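Local coordinates for protein alpha-1,6-mannanase (Bacteroides thetaiotaomicron, PDB 4V1S) that probably hydrolyses alpha-1,6-mannosidic linkages of mannan as a glycoside hydrolase of family GH76 in a gut symbiont, at residues 269-272 with 273-276; 317-320 with 321-325. One frame throughout, in Å; residues are numbered along the deposited sequence. Where two conformers were deposited one is given.

How the contacts relate
Contacts 1 and 2 each join neighbouring turns of one helix through i to i+3 and i to i+4 contacts, the first in 264-281 and the second in 313-330, and the two helices pack against each other. Both are largely buried, with their centres about 10 Å apart; contact 1 keeps two partly exposed basic residues, Arg272 and Lys276, each with an acidic partner elsewhere, whereas every touching residue of contact 2 is buried. The same plan recurs: a serine doubling the bond to a carbonyl, and a tryptophan lying over the preceding turn. The chemistry differs in the partner of that tryptophan, a methionine in 269-276 and isoleucines in 317-325. Between the helices, Arg272 NE and Asp325 OD2 form a salt bridge of 2.7 Å.

Contact 1: 269-272 with 273-276; sequences FMIR and SWLK
One turn of helix 264-281, in the family GH76 domain, brings Met270 under the indole of Trp274, four residues on. Met270 CB sits over the face of the six-membered ring, 3.8 Å from its centroid and 13° off the normal, a CH-pi contact. The methionine chain, bent at chi2 and chi3, then curls back to set CE 3.6 Å from Trp274 CZ2, with the sulfur oblique to the ring in a Met-aromatic contact. Over one face of the indole also lies Met270 O, which takes the backbone bond from Trp274 N at 2.8 Å. Trp274 NE1 hydrogen-bonds to Asn232 OD1.

Phe269 O is gripped twice by Ser273, by N at 3.1 Å and by OG at 2.9 Å, the two donors arriving from opposite faces of the carbonyl plane. With OG beside its own backbone N (chi1 -64°), the hydroxyl can reach back one turn. Ile271 and Leu275 point the same way side by side, CG2 to CD1 4.2 Å, and touch helices 284-301 and 313-330. A serine hydroxyl bonded back one turn is common in helices; this turn belongs to an inward-packed helix of the (alpha/alpha) barrel expected for the six-hairpin clan.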
loop_
_atom_site.group_PDB
_atom_site.type_symbol
_atom_site.label_atom_id
_atom_site.label_comp_id
_atom_site.label_asym_id
_atom_site.label_seq_id
_atom_site.Cartn_x
_atom_site.Cartn_y
_atom_site.Cartn_z
ATOM N N PHE A 269 5.453 -2.448 5.143
ATOM C CA PHE A 269 5.097 -1.099 5.516
ATOM C C PHE A 269 5.899 -0.607 6.741
ATOM O O PHE A 269 6.172 0.576 6.824
ATOM C CB PHE A 269 3.607 -0.927 5.779
ATOM C CG PHE A 269 2.770 -0.746 4.523
ATOM C CD1 PHE A 269 2.786 0.468 3.842
ATOM C CD2 PHE A 269 1.886 -1.729 4.102
ATOM C CE1 PHE A 269 2.000 0.668 2.734
ATOM C CE2 PHE A 269 1.082 -1.520 2.998
ATOM C CZ PHE A 269 1.143 -0.322 2.330
ATOM N N MET A 270 6.315 -1.507 7.637
ATOM C CA MET A 270 7.233 -1.126 8.709
ATOM C C MET A 270 8.618 -0.754 8.177
ATOM O O MET A 270 9.166 0.262 8.573
ATOM C CB MET A 270 7.333 -2.180 9.819
ATOM C CG MET A 270 6.042 -2.393 10.632
ATOM S SD MET A 270 5.442 -0.949 11.544
ATOM C CE MET A 270 6.654 -0.944 12.853
ATOM N N ILE A 271 9.124 -1.526 7.226
ATOM C CA ILE A 271 10.401 -1.228 6.589
ATOM C C ILE A 271 10.346 0.183 5.960
ATOM O O ILE A 271 11.243 1.009 6.174
ATOM C CB ILE A 271 10.778 -2.305 5.553
ATOM C CG1 ILE A 271 11.109 -3.621 6.238
ATOM C CG2 ILE A 271 11.960 -1.849 4.700
ATOM C CD1 ILE A 271 10.955 -4.811 5.284
ATOM N N ARG A 272 9.316 0.458 5.156
ATOM C CA ARG A 272 9.240 1.751 4.499
ATOM C C ARG A 272 9.217 2.881 5.544
ATOM O O ARG A 272 9.855 3.934 5.380
ATOM C CB ARG A 272 8.013 1.823 3.599
ATOM C CG ARG A 272 8.007 0.800 2.489
ATOM C CD ARG A 272 7.006 1.164 1.405
ATOM N NE ARG A 272 7.557 2.288 0.662
ATOM C CZ ARG A 272 6.887 3.152 -0.079
ATOM N NH1 ARG A 272 5.569 3.061 -0.235
ATOM N NH2 ARG A 272 7.568 4.125 -0.688
ATOM N N SER A 273 8.468 2.662 6.623
ATOM C CA SER A 273 8.384 3.641 7.713
ATOM C C SER A 273 9.740 3.861 8.356
ATOM O O SER A 273 10.166 5.007 8.543
ATOM C CB SER A 273 7.357 3.194 8.751
ATOM O OG SER A 273 6.046 3.161 8.207
ATOM N N TRP A 274 10.408 2.766 8.705
ATOM C CA TRP A 274 11.697 2.862 9.355
ATOM C C TRP A 274 12.730 3.577 8.507
ATOM O O TRP A 274 13.564 4.333 9.043
ATOM C CB TRP A 274 12.213 1.492 9.763
ATOM C CG TRP A 274 11.453 0.823 10.873
ATOM C CD1 TRP A 274 10.907 1.405 11.981
ATOM C CD2 TRP A 274 11.188 -0.592 10.988
ATOM N NE1 TRP A 274 10.323 0.445 12.771
ATOM C CE2 TRP A 274 10.477 -0.787 12.190
ATOM C CE3 TRP A 274 11.473 -1.704 10.188
ATOM C CZ2 TRP A 274 10.063 -2.055 12.625
ATOM C CZ3 TRP A 274 11.052 -2.947 10.605
ATOM C CH2 TRP A 274 10.350 -3.121 11.815
ATOM N N LEU A 275 12.694 3.378 7.189
ATOM C CA LEU A 275 13.641 4.079 6.315
ATOM C C LEU A 275 13.404 5.574 6.368
ATOM O O LEU A 275 14.364 6.349 6.361
ATOM C CB LEU A 275 13.596 3.526 4.878
ATOM C CG LEU A 275 14.113 2.079 4.746
ATOM C CD1 LEU A 275 13.875 1.602 3.337
ATOM C CD2 LEU A 275 15.591 1.954 5.111
ATOM N N LYS A 276 12.146 6.013 6.415
ATOM C CA LYS A 276 11.871 7.452 6.548
ATOM C C LYS A 276 12.274 7.974 7.920
ATOM O O LYS A 276 12.770 9.096 8.036
ATOM C CB LYS A 276 10.416 7.800 6.253
ATOM C CG LYS A 276 10.034 7.486 4.817
ATOM C CD LYS A 276 8.799 8.228 4.351
ATOM C CE LYS A 276 9.138 9.648 3.903
ATOM N NZ LYS A 276 9.923 9.628 2.630
#

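Contact 2: 317-320 with 321-325; sequences FSII and DSWFD
This is an intrahelical contact, i to i+3 and i+4, in a buried turn of helix 313-330 of the six-hairpin (alpha/alpha) fold, packed among helices 264-281, 334-350 and 374-394. Trp323 reaches back over the preceding turn. In the conformer given, Ile319 CG2 approaches one face of its six-membered ring, 4.1 Å from the centroid and 22° off the normal, while Ile320 CG1 comes within 4.0 Å of Trp323 CZ3. Ile319 O also lies over an indole face, offset toward the rim, and accepts the backbone bond from Trp323 N. Glu298 holds the indole NE1, and Tyr302 meets the ring edge-to-face. With an alanine here in place of Trp323, Glu298 would probably lose its indole donor and Ile320 CG1 the ring carbon it packs on.

Ile320 also packs along Phe324, the two side by side in the same direction: with CG1 beside the backbone N (chi1 -56°), Ile320 CG2 lies 3.6 Å from Phe324 CE2; Tyr390 stacks on that phenyl ring from helix 374-394.

Two polar groups are also buried here, on different sides of the helix. Ser318 O takes two bonds from Ser322, from N at 3.0 Å and from OG at 2.8 Å, on opposite faces of the carbonyl plane. Asp321 has its OD1 salt-bridged to Arg386 and its OD2 bonded to Tyr382, an arrangement likely to favour the charged carboxylate. That carboxylate stands 84° to the Phe317 ring, and Asp321 OD2 meets the ring edge 3.8 Å from Phe317 CE2.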
loop_
_atom_site.group_PDB
_atom_site.type_symbol
_atom_site.label_atom_id
_atom_site.label_comp_id
_atom_site.label_asym_id
_atom_site.label_seq_id
_atom_site.Cartn_x
_atom_site.Cartn_y
_atom_site.Cartn_z
ATOM N N PHE A 317 3.539 -6.875 -2.700
ATOM C CA PHE A 317 4.015 -5.688 -3.427
ATOM C C PHE A 317 4.800 -4.786 -2.495
ATOM O O PHE A 317 5.708 -4.026 -2.949
ATOM C CB PHE A 317 2.840 -4.916 -4.068
ATOM C CG PHE A 317 2.163 -4.030 -3.085
ATOM C CD1 PHE A 317 1.298 -4.515 -2.150
ATOM C CD2 PHE A 317 2.647 -2.735 -2.933
ATOM C CE1 PHE A 317 0.810 -3.690 -1.150
ATOM C CE2 PHE A 317 2.145 -1.892 -1.958
ATOM C CZ PHE A 317 1.242 -2.395 -1.050
ATOM N N SER A 318 4.476 -4.839 -1.185
ATOM C CA SER A 318 5.168 -3.960 -0.210
ATOM C C SER A 318 6.651 -4.301 -0.056
ATOM O O SER A 318 7.458 -3.427 0.270
ATOM C CB SER A 318 4.482 -3.960 1.156
ATOM O OG SER A 318 4.528 -5.222 1.766
ATOM N N ILE A 319 7.011 -5.558 -0.311
ATOM C CA ILE A 319 8.426 -5.942 -0.285
ATOM C C ILE A 319 9.133 -5.311 -1.489
ATOM O O ILE A 319 10.267 -4.811 -1.377
ATOM C CB ILE A 319 8.595 -7.471 -0.265
ATOM C CG1 ILE A 319 7.942 -8.057 1.004
ATOM C CG2 ILE A 319 10.069 -7.862 -0.388
ATOM C CD1 ILE A 319 8.323 -7.388 2.313
ATOM N N ILE A 320 8.453 -5.293 -2.644
ATOM C CA ILE A 320 9.026 -4.656 -3.830
ATOM C C ILE A 320 9.183 -3.154 -3.611
ATOM O O ILE A 320 10.245 -2.585 -3.931
ATOM C CB ILE A 320 8.197 -4.958 -5.087
ATOM C CG1 ILE A 320 8.048 -6.470 -5.296
ATOM C CG2 ILE A 320 8.833 -4.292 -6.305
ATOM C CD1 ILE A 320 7.252 -6.870 -6.542
ATOM N N ASP A 321 8.184 -2.499 -3.009
ATOM C CA ASP A 321 8.331 -1.073 -2.710
ATOM C C ASP A 321 9.475 -0.827 -1.699
ATOM O O ASP A 321 10.140 0.213 -1.777
ATOM C CB ASP A 321 7.017 -0.466 -2.150
ATOM C CG ASP A 321 6.142 0.132 -3.228
ATOM O OD1 ASP A 321 6.669 0.339 -4.344
ATOM O OD2 ASP A 321 4.955 0.415 -2.942
ATOM N N SER A 322 9.698 -1.780 -0.774
ATOM C CA SER A 322 10.822 -1.721 0.168
ATOM C C SER A 322 12.146 -1.751 -0.580
ATOM O O SER A 322 13.070 -0.995 -0.244
ATOM C CB SER A 322 10.725 -2.848 1.236
ATOM O OG SER A 322 9.547 -2.676 2.037
ATOM N N TRP A 323 12.255 -2.642 -1.561
ATOM C CA TRP A 323 13.446 -2.677 -2.405
ATOM C C TRP A 323 13.696 -1.324 -3.110
ATOM O O TRP A 323 14.840 -0.854 -3.153
ATOM C CB TRP A 323 13.403 -3.822 -3.400
ATOM C CG TRP A 323 13.507 -5.124 -2.819
ATOM C CD1 TRP A 323 14.203 -5.494 -1.688
ATOM C CD2 TRP A 323 12.935 -6.313 -3.351
ATOM N NE1 TRP A 323 14.089 -6.850 -1.493
ATOM C CE2 TRP A 323 13.336 -7.388 -2.511
ATOM C CE3 TRP A 323 12.157 -6.581 -4.474
ATOM C CZ2 TRP A 323 12.914 -8.717 -2.731
ATOM C CZ3 TRP A 323 11.755 -7.915 -4.713
ATOM C CH2 TRP A 323 12.133 -8.956 -3.842
ATOM N N PHE A 324 12.659 -0.727 -3.699
ATOM C CA PHE A 324 12.813 0.571 -4.323
ATOM C C PHE A 324 13.286 1.608 -3.306
ATOM O O PHE A 324 14.159 2.416 -3.623
ATOM C CB PHE A 324 11.512 1.003 -5.003
ATOM C CG PHE A 324 11.153 0.206 -6.255
ATOM C CD1 PHE A 324 12.099 0.035 -7.285
ATOM C CD2 PHE A 324 9.864 -0.322 -6.434
ATOM C CE1 PHE A 324 11.760 -0.644 -8.448
ATOM C CE2 PHE A 324 9.512 -0.959 -7.610
ATOM C CZ PHE A 324 10.470 -1.152 -8.607
ATOM N N ASP A 325 12.716 1.595 -2.087
ATOM C CA ASP A 325 13.139 2.535 -1.066
ATOM C C ASP A 325 14.590 2.301 -0.675
ATOM O O ASP A 325 15.321 3.261 -0.424
ATOM C CB ASP A 325 12.313 2.435 0.210
ATOM C CG ASP A 325 10.925 2.997 0.080
ATOM O OD1 ASP A 325 10.555 3.654 -0.942
ATOM O OD2 ASP A 325 10.161 2.748 1.029
#